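Local atomic coordinates of uncharacterized protein (Legionella longbeachae NSW150, PDB entry 4JZA), a protein that probably removes the 3-phosphate from phosphatidylinositol 3-phosphate and is thought to act on lipid metabolism in pathogen-host interaction. Residues K693-L698 with I750-K755; H699-I702 with L707-P710; I702-L707 with E810-A815; Q758-R763 with S776-L781; E762-E765 with S769-E772. All coordinates share one frame; numbering follows the deposited sequence.

Contact 1: residues K693-L698 with I750-K755; sequences KLYDAL and IIRIEK
Tyr695 lies against two neighbours on the other helix, Arg752 and Ile753. The end of Ile753 comes to the edge of the Tyr695 ring, close to the ring plane. There Ile753 CD1 is 3.8 Å from Tyr695 CB and 3.9 Å from Tyr695 CD1. Further along the ring, Arg752 supplies its aliphatic part. Arg752 CB sits 3.8 Å from Tyr695 CE1, and Arg752 CG follows at 3.9 Å from the same atom. The Arg752 chain bends at chi2 (-69°), which carries its guanidinium round to the phenol end of the ring. The two planes are 60° apart, so they do not stack. Tyr695 OH is 3.2 Å from Arg752 NH1, at the edge of the guanidinium. Arg752 NH1 is hydrogen-bonded to Ser742 O. Tyr695 has its CG anti to the backbone N (chi1 -168°), and this sends the ring from helix 676-702 toward helix 748-761. The backbones come closest at Tyr695 and Ile753, whose CA atoms are 7.1 Å apart. Met740 and Ser744 also touch the Tyr695 side chain. All these residues belong to the helical C-terminal region of the phosphatase. The chemistry is mainly apolar. Arginine methylenes and an isoleucine tip lie against a buried ring, while the charged end of Arg752 takes its firm polar partner from the connection before helix 748-761.

Contact 2: residues H699-I702 with L707-P710; sequences HSLI and LFTP
Phe708 pushes its ring into the last turn of helix 676-702, where Leu701 and Ile702 receive it. The ring arrives edge first. Phe708 CE2 lies 3.7 Å from Leu701 O, which is near the ring plane. The same corner is 3.9 Å from Ile702 CA, so the ring fits against backbone as much as side chains. Leu701 CG and Ile702 CD1 border the hollow more loosely, at 4.3 and 4.4 Å from Phe708 CZ. Leu707 makes the second bump. Its CD1 meets CD1 of Leu701 at 3.5 Å, methyl to methyl, and the two side chains run at about a right angle. Leu707 also lies over its own neighbour: its CB is 4.1 Å above one face of the Phe708 ring, displaced toward the rim. With CG beside the backbone N (chi1 -61°), Phe708 turns back to the helix that the chain has just left. The contact thus folds the turn after a helix onto the helix end. Other helices of the C-terminal region line the same site. Ile702 and Phe708 touch helix 731-740, Leu707 and Phe708 touch Ala773 of helix 772-782, and Leu701 packs on Trp805 and Leu808 of helix 794-817.

Contact 3: residues I702-L707 with E810-A815; sequences INERNL and EESKRA
Ser812 and Glu704 bury the most surface here, and one hydrogen bond joins them. Ser812 OG donates to Glu704 OE1 at 2.8 Å. The bond uses the anti lone pair of the carboxylate oxygen, on the side away from OE2. Glu704 reaches it by curling: the bend at chi2 (-79°) swings the carboxylate to the hydroxyl. Glu704 CB is itself 3.7 Å from Ser812 OG. The hydroxyl is aimed at the loop, since OG stands anti to the serine backbone N (chi1 174°). The contact pins the turn after helix 676-702 to the last long helix of the C-terminal region, helix 794-817. The turn contains a short 3-10 segment, 705-707, and Leu707 N bonds back to Glu704 O at 3.3 Å. This brings Leu707 to the same serine. Both its methyls, CD1 and CD2, lie 3.8 Å from Ser812 CB. The serine is therefore met by a carboxylate and by a branched apolar end. Lys813 adds a looser border, where its CG is 4.2 Å from Glu704 OE2. Lys813 NZ stays 5.4 Å from Glu704 OE2, so the opposite charges are near but not in contact. They may still attract weakly at this surface position.

Contact 4: residues Q758-R763 with S776-L781; sequences QVVSER and SVYGRL
Arg763, whose methylenes lie on the ring of Tyr778, grips Val759 O together with Glu762. Arg763 NE bonds to that oxygen at 2.9 Å, with an N-H...O angle of 161°. It comes from above the carbonyl plane, and Glu762 N reaches Val759 O from the opposite face at 3.1 Å. Arg763 NH2 adds a weak bond to Val759 O. The arginine side chain thus folds back on the last turn of the helix. Arg763 NH2 also forms a salt bridge with Glu762 OE1. These bonds hold the guanidinium back on its own segment, and the bends at chi2 and chi3 leave the aliphatic part to meet the tyrosine. Arg763 CG stands over the centre of the Tyr778 ring, 3.7 Å from the centroid and 13° off the normal, a CH-pi contact. Arg763 CD continues toward the phenol end, 3.7 Å from Tyr778 OH. Val760 CG1 is 3.6 Å from Tyr778 O. Val760 CG2 is 3.8 Å from Leu781 CB, and the Val760 and Leu781 side chains cross at about a right angle. The contact packs the end of helix 748-761 on helix 772-782. Helix 731-740 touches Val759, Arg763 and Tyr778, while Leu781 leans on Leu698 of helix 676-702 and Trp805 of helix 794-817.

Contact 5: residues E762-E765 with S769-E772; sequences ERPE and SRTE
Arg770 reaches across the loop to the backbone of Pro764, and hydrogen bonding is the main interaction. Arg770 NH2 donates to Pro764 O at 2.7 Å, with an N-H...O angle of 164°. The oxygen lies in the guanidinium plane, while the donor is tilted 27° from the carbonyl plane. Arg770 NH1 adds a weak bond to the same oxygen at 3.3 Å. One carbonyl therefore sits at the edge of the guanidinium and is held by both terminal nitrogens. Glu765 O makes a longer approach at the same edge, 3.6 Å from Arg770 NH1. The Glu765 carboxylate turns elsewhere, to a salt bridge with Arg782. The charge of Arg770 is thus met across this surface contact by main-chain oxygen, not by an acid. The Arg770 chain is extended from CG to NE (chi2 169°), which gives it the length to span the gap. The second kind of interaction is van der Waals contact. Arg770 NH2 lies 3.7 Å from Pro764 CD and 3.8 Å from Pro764 CB, and Arg763 CB is 4.1 Å away from that nitrogen. The contact ties together the two ends of the loop between helices 748-761 and 772-782. Thr771 N-caps the latter helix, and Arg770 also rests on Asn775 and Tyr778 within it.

How the contacts relate
All five contacts lie in the C-terminal region, far from the centre of the chain. Contacts 1, 2 and 4 are buried and largely apolar. Contacts 3 and 5 lie at the surface and each depend on hydrogen bonding. Contacts 1 and 2 share helix 676-702, and contacts 1 and 4 share helix 748-761. Leu698 and Leu701 both pack on Val777, which brings contacts 1, 2 and 4 into one core. Leu707 serves contacts 2 and 3, and its carbonyl probably bonds to Thr771 OG1 of contact 5. Tyr778 links contacts 4 and 5, since it packs on both Arg763 and Arg770.

Contact 1: residues K693-L698 with I750-K755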
# COMPACT_ATOMS: atom_id res chain seq x y z
N LYS A 693 39.29 1.70 22.09
CA LYS A 693 39.53 2.12 23.47
C LYS A 693 38.89 1.15 24.42
O LYS A 693 39.51 0.74 25.39
CB LYS A 693 38.97 3.53 23.75
CG LYS A 693 39.54 4.66 22.89
CD LYS A 693 38.92 6.00 23.23
CE LYS A 693 39.30 7.03 22.19
NZ LYS A 693 39.43 8.33 22.89
N LEU A 694 37.65 0.80 24.13
CA LEU A 694 36.89 -0.14 24.95
C LEU A 694 37.55 -1.50 24.94
O LEU A 694 37.73 -2.12 26.00
CB LEU A 694 35.45 -0.28 24.45
CG LEU A 694 34.52 0.89 24.72
CD1 LEU A 694 33.20 0.65 24.01
CD2 LEU A 694 34.29 1.04 26.20
N TYR A 695 37.95 -1.93 23.74
CA TYR A 695 38.67 -3.20 23.58
C TYR A 695 39.98 -3.20 24.37
O TYR A 695 40.18 -4.04 25.23
CB TYR A 695 38.91 -3.51 22.10
CG TYR A 695 39.40 -4.91 21.85
CD1 TYR A 695 38.49 -5.94 21.62
CD2 TYR A 695 40.75 -5.21 21.83
CE1 TYR A 695 38.91 -7.23 21.39
CE2 TYR A 695 41.19 -6.51 21.62
CZ TYR A 695 40.27 -7.51 21.41
OH TYR A 695 40.70 -8.79 21.22
N ASP A 696 40.87 -2.26 24.12
CA ASP A 696 42.14 -2.28 24.87
C ASP A 696 41.95 -2.31 26.41
O ASP A 696 42.53 -3.16 27.10
CB ASP A 696 43.06 -1.09 24.44
CG ASP A 696 43.43 -1.15 22.95
OD1 ASP A 696 43.49 -2.28 22.37
OD2 ASP A 696 43.62 -0.08 22.36
N ALA A 697 41.18 -1.37 26.94
CA ALA A 697 40.87 -1.35 28.38
C ALA A 697 40.31 -2.68 28.87
O ALA A 697 40.77 -3.21 29.84
CB ALA A 697 39.90 -0.21 28.71
N LEU A 698 39.36 -3.24 28.16
CA LEU A 698 38.84 -4.55 28.53
C LEU A 698 39.85 -5.70 28.44
O LEU A 698 39.83 -6.61 29.31
CB LEU A 698 37.62 -4.87 27.71
CG LEU A 698 36.78 -6.05 28.17
CD1 LEU A 698 36.35 -6.00 29.62
CD2 LEU A 698 35.57 -6.13 27.23
N ILE A 750 35.55 -3.56 15.88
CA ILE A 750 34.12 -3.27 15.83
C ILE A 750 33.32 -4.57 15.92
O ILE A 750 32.34 -4.62 16.64
CB ILE A 750 33.73 -2.49 14.57
CG1 ILE A 750 34.46 -1.14 14.53
CG2 ILE A 750 32.25 -2.22 14.51
CD1 ILE A 750 34.04 -0.22 13.37
N ILE A 751 33.75 -5.62 15.21
CA ILE A 751 33.04 -6.91 15.24
C ILE A 751 33.22 -7.55 16.62
O ILE A 751 32.30 -8.12 17.19
CB ILE A 751 33.48 -7.97 14.15
CG1 ILE A 751 34.38 -7.42 13.02
CG2 ILE A 751 32.26 -8.65 13.55
CD1 ILE A 751 33.72 -7.16 11.68
N ARG A 752 34.42 -7.47 17.16
CA ARG A 752 34.69 -8.00 18.51
C ARG A 752 33.73 -7.34 19.53
O ARG A 752 33.15 -8.05 20.35
CB ARG A 752 36.14 -7.78 18.92
CG ARG A 752 37.20 -8.47 18.06
CD ARG A 752 37.15 -9.97 18.25
NE ARG A 752 38.07 -10.70 17.36
CZ ARG A 752 39.31 -11.08 17.68
NH1 ARG A 752 39.82 -10.81 18.88
NH2 ARG A 752 40.05 -11.73 16.78
N ILE A 753 33.54 -6.02 19.43
CA ILE A 753 32.67 -5.32 20.37
C ILE A 753 31.22 -5.72 20.11
O ILE A 753 30.47 -5.88 21.04
CB ILE A 753 32.93 -3.77 20.42
CG1 ILE A 753 33.75 -3.35 21.62
CG2 ILE A 753 31.68 -2.98 20.72
CD1 ILE A 753 35.11 -3.98 21.72
N GLU A 754 30.83 -5.88 18.84
CA GLU A 754 29.50 -6.39 18.47
C GLU A 754 29.27 -7.70 19.24
O GLU A 754 28.24 -7.89 19.91
CB GLU A 754 29.38 -6.64 16.94
CG GLU A 754 28.07 -7.30 16.48
CD GLU A 754 27.97 -7.57 14.97
OE1 GLU A 754 27.28 -8.55 14.58
OE2 GLU A 754 28.55 -6.82 14.17
N LYS A 755 30.24 -8.58 19.11
CA LYS A 755 30.10 -9.91 19.64
C LYS A 755 30.12 -9.93 21.15
O LYS A 755 29.37 -10.64 21.76
CB LYS A 755 31.18 -10.84 19.07
CG LYS A 755 30.90 -11.27 17.63
CD LYS A 755 32.14 -11.92 17.07
CE LYS A 755 31.89 -12.54 15.72
NZ LYS A 755 32.78 -13.73 15.57

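Contact 2: residues H699-I702 with L707-P710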
# COMPACT_ATOMS: atom_id res chain seq x y z
N HIS A 699 40.73 -5.65 27.44
CA HIS A 699 41.73 -6.67 27.26
C HIS A 699 42.55 -6.74 28.52
O HIS A 699 42.79 -7.82 29.03
CB HIS A 699 42.60 -6.40 26.03
CG HIS A 699 43.48 -7.55 25.65
ND1 HIS A 699 44.78 -7.68 26.12
CD2 HIS A 699 43.26 -8.62 24.85
CE1 HIS A 699 45.31 -8.78 25.62
NE2 HIS A 699 44.41 -9.37 24.85
N SER A 700 42.99 -5.61 29.04
CA SER A 700 43.85 -5.68 30.23
C SER A 700 43.08 -6.17 31.41
O SER A 700 43.52 -7.08 32.11
CB SER A 700 44.44 -4.34 30.59
OG SER A 700 44.69 -3.61 29.43
N LEU A 701 41.91 -5.57 31.62
CA LEU A 701 41.09 -5.91 32.80
C LEU A 701 40.66 -7.41 32.86
O LEU A 701 40.81 -8.08 33.88
CB LEU A 701 39.86 -5.00 32.85
CG LEU A 701 38.86 -5.28 33.98
CD1 LEU A 701 39.57 -5.22 35.30
CD2 LEU A 701 37.74 -4.29 34.02
N ILE A 702 40.15 -7.92 31.75
CA ILE A 702 39.66 -9.30 31.71
C ILE A 702 40.78 -10.32 31.94
O ILE A 702 40.58 -11.39 32.46
CB ILE A 702 38.97 -9.56 30.36
CG1 ILE A 702 37.81 -10.51 30.51
CG2 ILE A 702 39.97 -10.01 29.30
CD1 ILE A 702 36.49 -9.79 30.51
N LEU A 707 39.77 -11.19 39.52
CA LEU A 707 38.83 -10.15 39.93
C LEU A 707 37.38 -10.58 39.79
O LEU A 707 36.50 -9.91 40.32
CB LEU A 707 39.04 -8.91 39.05
CG LEU A 707 40.38 -8.20 39.16
CD1 LEU A 707 40.41 -6.98 38.26
CD2 LEU A 707 40.61 -7.80 40.62
N PHE A 708 37.15 -11.65 39.03
CA PHE A 708 35.82 -12.07 38.61
C PHE A 708 35.27 -13.23 39.41
O PHE A 708 34.08 -13.53 39.33
CB PHE A 708 35.87 -12.40 37.11
CG PHE A 708 36.26 -11.24 36.28
CD1 PHE A 708 35.34 -10.28 35.95
CD2 PHE A 708 37.57 -11.08 35.85
CE1 PHE A 708 35.69 -9.18 35.21
CE2 PHE A 708 37.93 -9.98 35.12
CZ PHE A 708 36.99 -9.04 34.80
N THR A 709 36.16 -13.87 40.16
CA THR A 709 35.89 -14.98 41.06
C THR A 709 35.16 -14.42 42.26
O THR A 709 35.75 -13.64 43.04
CB THR A 709 37.22 -15.64 41.54
OG1 THR A 709 37.95 -16.19 40.42
CG2 THR A 709 36.98 -16.75 42.50
N PRO A 710 33.90 -14.82 42.45
CA PRO A 710 33.09 -14.36 43.59
C PRO A 710 33.52 -15.02 44.87
O PRO A 710 34.39 -15.86 44.82
CB PRO A 710 31.67 -14.83 43.21
CG PRO A 710 31.85 -16.05 42.37
CD PRO A 710 33.24 -15.93 41.74

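Contact 3: residues I702-L707 with E810-A815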
# COMPACT_ATOMS: atom_id res chain seq x y z
N ILE A 702 40.15 -7.92 31.75
CA ILE A 702 39.66 -9.30 31.71
C ILE A 702 40.78 -10.32 31.94
O ILE A 702 40.58 -11.39 32.46
CB ILE A 702 38.97 -9.56 30.36
CG1 ILE A 702 37.81 -10.51 30.51
CG2 ILE A 702 39.97 -10.01 29.30
CD1 ILE A 702 36.49 -9.79 30.51
N ASN A 703 42.00 -9.97 31.57
CA ASN A 703 43.11 -10.88 31.77
C ASN A 703 43.65 -10.86 33.19
O ASN A 703 44.48 -11.67 33.48
CB ASN A 703 44.21 -10.69 30.72
CG ASN A 703 43.87 -11.40 29.39
OD1 ASN A 703 43.82 -12.62 29.32
ND2 ASN A 703 43.62 -10.63 28.34
N GLU A 704 43.18 -9.96 34.05
CA GLU A 704 43.31 -10.14 35.50
C GLU A 704 42.13 -10.96 36.01
O GLU A 704 41.22 -10.46 36.65
CB GLU A 704 43.33 -8.79 36.22
CG GLU A 704 44.43 -7.84 35.78
CD GLU A 704 45.81 -8.15 36.35
OE1 GLU A 704 45.95 -8.18 37.61
OE2 GLU A 704 46.75 -8.32 35.51
N ARG A 705 42.19 -12.26 35.75
CA ARG A 705 41.04 -13.19 35.90
C ARG A 705 40.56 -13.41 37.34
O ARG A 705 39.41 -13.80 37.58
CB ARG A 705 41.36 -14.56 35.23
CG ARG A 705 42.07 -14.42 33.88
CD ARG A 705 42.15 -15.72 33.11
NE ARG A 705 40.81 -16.28 32.97
CZ ARG A 705 40.53 -17.58 32.83
NH1 ARG A 705 41.51 -18.47 32.81
NH2 ARG A 705 39.27 -17.98 32.71
N ASN A 706 41.42 -13.12 38.30
CA ASN A 706 41.06 -13.22 39.71
C ASN A 706 39.92 -12.33 40.18
O ASN A 706 39.21 -12.67 41.12
CB ASN A 706 42.31 -12.96 40.55
CG ASN A 706 43.21 -14.20 40.62
OD1 ASN A 706 42.90 -15.28 40.07
ND2 ASN A 706 44.33 -14.06 41.34
N LEU A 707 39.77 -11.19 39.52
CA LEU A 707 38.83 -10.15 39.93
C LEU A 707 37.38 -10.58 39.79
O LEU A 707 36.50 -9.91 40.32
CB LEU A 707 39.04 -8.91 39.05
CG LEU A 707 40.38 -8.20 39.16
CD1 LEU A 707 40.41 -6.98 38.26
CD2 LEU A 707 40.61 -7.80 40.62
N GLU A 810 44.66 -1.30 37.27
CA GLU A 810 45.78 -0.80 38.09
C GLU A 810 45.73 -1.28 39.55
O GLU A 810 46.74 -1.70 40.09
CB GLU A 810 45.86 0.76 38.06
CG GLU A 810 46.26 1.37 36.71
CD GLU A 810 45.90 2.85 36.56
OE1 GLU A 810 45.40 3.47 37.53
OE2 GLU A 810 46.09 3.40 35.45
N GLU A 811 44.59 -1.19 40.20
CA GLU A 811 44.53 -1.61 41.58
C GLU A 811 44.89 -3.05 41.69
O GLU A 811 45.60 -3.44 42.60
CB GLU A 811 43.16 -1.38 42.18
CG GLU A 811 43.02 -0.02 42.90
CD GLU A 811 41.55 0.43 43.03
OE1 GLU A 811 40.63 -0.42 42.70
OE2 GLU A 811 41.30 1.61 43.43
N SER A 812 44.42 -3.85 40.74
CA SER A 812 44.64 -5.31 40.74
C SER A 812 46.08 -5.61 40.49
O SER A 812 46.62 -6.44 41.14
CB SER A 812 43.80 -6.00 39.66
OG SER A 812 44.09 -7.37 39.55
N LYS A 813 46.67 -4.94 39.54
CA LYS A 813 48.09 -5.07 39.25
C LYS A 813 48.94 -4.77 40.48
O LYS A 813 49.92 -5.48 40.72
CB LYS A 813 48.50 -4.14 38.09
CG LYS A 813 48.63 -4.82 36.75
CD LYS A 813 49.96 -5.56 36.75
CE LYS A 813 50.33 -6.12 35.41
NZ LYS A 813 51.00 -5.03 34.68
N ARG A 814 48.59 -3.72 41.23
CA ARG A 814 49.37 -3.33 42.40
C ARG A 814 49.18 -4.32 43.56
O ARG A 814 50.12 -4.61 44.26
CB ARG A 814 49.07 -1.87 42.82
CG ARG A 814 49.69 -0.84 41.89
CD ARG A 814 49.87 0.53 42.54
NE ARG A 814 49.50 1.65 41.66
CZ ARG A 814 48.24 1.93 41.35
NH1 ARG A 814 47.21 1.20 41.86
NH2 ARG A 814 47.97 2.94 40.56
N ALA A 815 47.97 -4.85 43.76
CA ALA A 815 47.70 -5.81 44.84
C ALA A 815 48.37 -7.18 44.64
O ALA A 815 48.74 -7.83 45.61
CB ALA A 815 46.22 -5.97 44.99

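Contact 4: residues Q758-R763 with S776-L781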
# COMPACT_ATOMS: atom_id res chain seq x y z
N GLN A 758 26.75 -8.88 22.31
CA GLN A 758 25.85 -10.04 22.26
C GLN A 758 25.91 -10.88 23.58
O GLN A 758 24.88 -11.23 24.17
CB GLN A 758 26.21 -10.97 21.09
CG GLN A 758 25.38 -10.76 19.83
CD GLN A 758 26.09 -11.18 18.54
OE1 GLN A 758 27.15 -11.82 18.55
NE2 GLN A 758 25.51 -10.82 17.44
N VAL A 759 27.13 -11.22 24.02
CA VAL A 759 27.28 -11.91 25.27
C VAL A 759 26.64 -11.16 26.45
O VAL A 759 25.80 -11.71 27.15
CB VAL A 759 28.75 -12.09 25.60
CG1 VAL A 759 28.87 -12.69 26.99
CG2 VAL A 759 29.39 -13.01 24.56
N VAL A 760 27.03 -9.91 26.64
CA VAL A 760 26.49 -9.08 27.70
C VAL A 760 24.97 -8.95 27.66
O VAL A 760 24.31 -8.96 28.68
CB VAL A 760 27.10 -7.64 27.65
CG1 VAL A 760 26.32 -6.66 28.54
CG2 VAL A 760 28.58 -7.65 28.07
N SER A 761 24.41 -8.80 26.47
CA SER A 761 22.98 -8.58 26.35
C SER A 761 22.18 -9.79 26.87
O SER A 761 21.02 -9.62 27.20
CB SER A 761 22.62 -8.39 24.91
OG SER A 761 22.79 -9.62 24.17
N GLU A 762 22.80 -10.99 26.88
CA GLU A 762 22.19 -12.22 27.42
C GLU A 762 22.32 -12.35 28.96
O GLU A 762 21.65 -13.21 29.55
CB GLU A 762 22.87 -13.46 26.83
CG GLU A 762 22.70 -13.65 25.33
CD GLU A 762 23.70 -14.66 24.75
OE1 GLU A 762 24.71 -15.06 25.43
OE2 GLU A 762 23.44 -15.05 23.58
N ARG A 763 23.19 -11.55 29.59
CA ARG A 763 23.45 -11.72 30.99
C ARG A 763 22.26 -11.23 31.81
O ARG A 763 21.48 -10.42 31.34
CB ARG A 763 24.69 -10.94 31.44
CG ARG A 763 25.97 -11.25 30.72
CD ARG A 763 26.33 -12.71 30.81
NE ARG A 763 26.11 -13.33 29.53
CZ ARG A 763 26.29 -14.62 29.28
NH1 ARG A 763 26.66 -15.45 30.24
NH2 ARG A 763 26.10 -15.05 28.04
N SER A 776 31.21 -4.08 36.64
CA SER A 776 31.65 -2.98 35.82
C SER A 776 31.72 -3.43 34.36
O SER A 776 31.28 -2.69 33.46
CB SER A 776 32.99 -2.46 36.30
OG SER A 776 33.50 -1.56 35.39
N VAL A 777 32.20 -4.64 34.09
CA VAL A 777 32.24 -5.10 32.71
C VAL A 777 30.82 -5.21 32.09
O VAL A 777 30.53 -4.63 31.06
CB VAL A 777 33.03 -6.40 32.60
CG1 VAL A 777 32.86 -7.06 31.24
CG2 VAL A 777 34.51 -6.10 32.81
N TYR A 778 29.95 -5.97 32.74
CA TYR A 778 28.59 -6.18 32.27
C TYR A 778 27.78 -4.90 32.28
O TYR A 778 27.09 -4.55 31.29
CB TYR A 778 27.86 -7.21 33.14
CG TYR A 778 28.32 -8.66 33.03
CD1 TYR A 778 29.34 -9.04 32.16
CD2 TYR A 778 27.72 -9.66 33.81
CE1 TYR A 778 29.74 -10.36 32.08
CE2 TYR A 778 28.09 -10.98 33.71
CZ TYR A 778 29.11 -11.33 32.86
OH TYR A 778 29.50 -12.65 32.76
N GLY A 779 27.83 -4.20 33.40
CA GLY A 779 27.05 -2.96 33.56
C GLY A 779 27.37 -1.86 32.57
O GLY A 779 26.50 -1.22 32.02
N ARG A 780 28.63 -1.61 32.35
CA ARG A 780 29.01 -0.53 31.43
C ARG A 780 28.73 -0.87 29.99
O ARG A 780 28.19 -0.03 29.26
CB ARG A 780 30.50 -0.20 31.54
CG ARG A 780 30.89 0.36 32.88
CD ARG A 780 30.36 1.75 33.05
NE ARG A 780 30.68 2.23 34.37
CZ ARG A 780 30.43 3.46 34.81
NH1 ARG A 780 29.86 4.33 34.05
NH2 ARG A 780 30.81 3.83 36.01
N LEU A 781 29.15 -2.08 29.58
CA LEU A 781 28.86 -2.54 28.25
C LEU A 781 27.36 -2.54 28.04
O LEU A 781 26.89 -2.11 27.00
CB LEU A 781 29.44 -3.92 28.02
CG LEU A 781 30.93 -3.81 27.70
CD1 LEU A 781 31.63 -5.15 27.77
CD2 LEU A 781 31.15 -3.22 26.32

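Contact 5: residues E762-E765 with S769-E772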
# COMPACT_ATOMS: atom_id res chain seq x y z
N GLU A 762 22.80 -10.99 26.88
CA GLU A 762 22.19 -12.22 27.42
C GLU A 762 22.32 -12.35 28.96
O GLU A 762 21.65 -13.21 29.55
CB GLU A 762 22.87 -13.46 26.83
CG GLU A 762 22.70 -13.65 25.33
CD GLU A 762 23.70 -14.66 24.75
OE1 GLU A 762 24.71 -15.06 25.43
OE2 GLU A 762 23.44 -15.05 23.58
N ARG A 763 23.19 -11.55 29.59
CA ARG A 763 23.45 -11.72 30.99
C ARG A 763 22.26 -11.23 31.81
O ARG A 763 21.48 -10.42 31.34
CB ARG A 763 24.69 -10.94 31.44
CG ARG A 763 25.97 -11.25 30.72
CD ARG A 763 26.33 -12.71 30.81
NE ARG A 763 26.11 -13.33 29.53
CZ ARG A 763 26.29 -14.62 29.28
NH1 ARG A 763 26.66 -15.45 30.24
NH2 ARG A 763 26.10 -15.05 28.04
N PRO A 764 22.07 -11.76 33.02
CA PRO A 764 21.01 -11.27 33.87
C PRO A 764 21.33 -9.88 34.36
O PRO A 764 22.46 -9.59 34.52
CB PRO A 764 21.05 -12.24 35.03
CG PRO A 764 21.50 -13.49 34.43
CD PRO A 764 22.52 -13.10 33.42
N GLU A 765 20.32 -9.08 34.64
CA GLU A 765 20.46 -7.67 34.95
C GLU A 765 21.10 -7.51 36.29
O GLU A 765 22.08 -6.82 36.39
CB GLU A 765 19.10 -7.00 35.00
CG GLU A 765 19.14 -5.49 34.80
CD GLU A 765 18.98 -5.15 33.34
OE1 GLU A 765 17.91 -4.62 32.94
OE2 GLU A 765 19.91 -5.45 32.57
N SER A 769 25.80 -11.80 43.63
CA SER A 769 27.04 -12.48 43.97
C SER A 769 28.24 -12.07 43.13
O SER A 769 29.34 -12.52 43.38
CB SER A 769 26.84 -13.97 43.84
OG SER A 769 27.00 -14.35 42.50
N ARG A 770 28.03 -11.26 42.12
CA ARG A 770 29.12 -10.79 41.26
C ARG A 770 30.00 -9.84 41.99
O ARG A 770 29.51 -9.03 42.78
CB ARG A 770 28.58 -10.03 40.03
CG ARG A 770 27.77 -10.86 39.07
CD ARG A 770 27.08 -9.99 38.06
NE ARG A 770 26.32 -10.75 37.10
CZ ARG A 770 25.33 -10.23 36.39
NH1 ARG A 770 25.01 -8.98 36.56
NH2 ARG A 770 24.64 -10.95 35.50
N THR A 771 31.28 -9.89 41.62
CA THR A 771 32.29 -8.95 42.09
C THR A 771 32.17 -7.58 41.43
O THR A 771 31.55 -7.45 40.40
CB THR A 771 33.70 -9.43 41.69
OG1 THR A 771 33.81 -9.44 40.26
CG2 THR A 771 34.00 -10.79 42.20
N GLU A 772 32.85 -6.60 42.00
CA GLU A 772 32.92 -5.26 41.50
C GLU A 772 33.28 -5.24 40.00
O GLU A 772 32.64 -4.53 39.19
CB GLU A 772 33.96 -4.50 42.30
CG GLU A 772 33.83 -2.98 42.25
CD GLU A 772 35.04 -2.26 42.90
OE1 GLU A 772 35.12 -1.01 42.84
OE2 GLU A 772 35.93 -2.94 43.45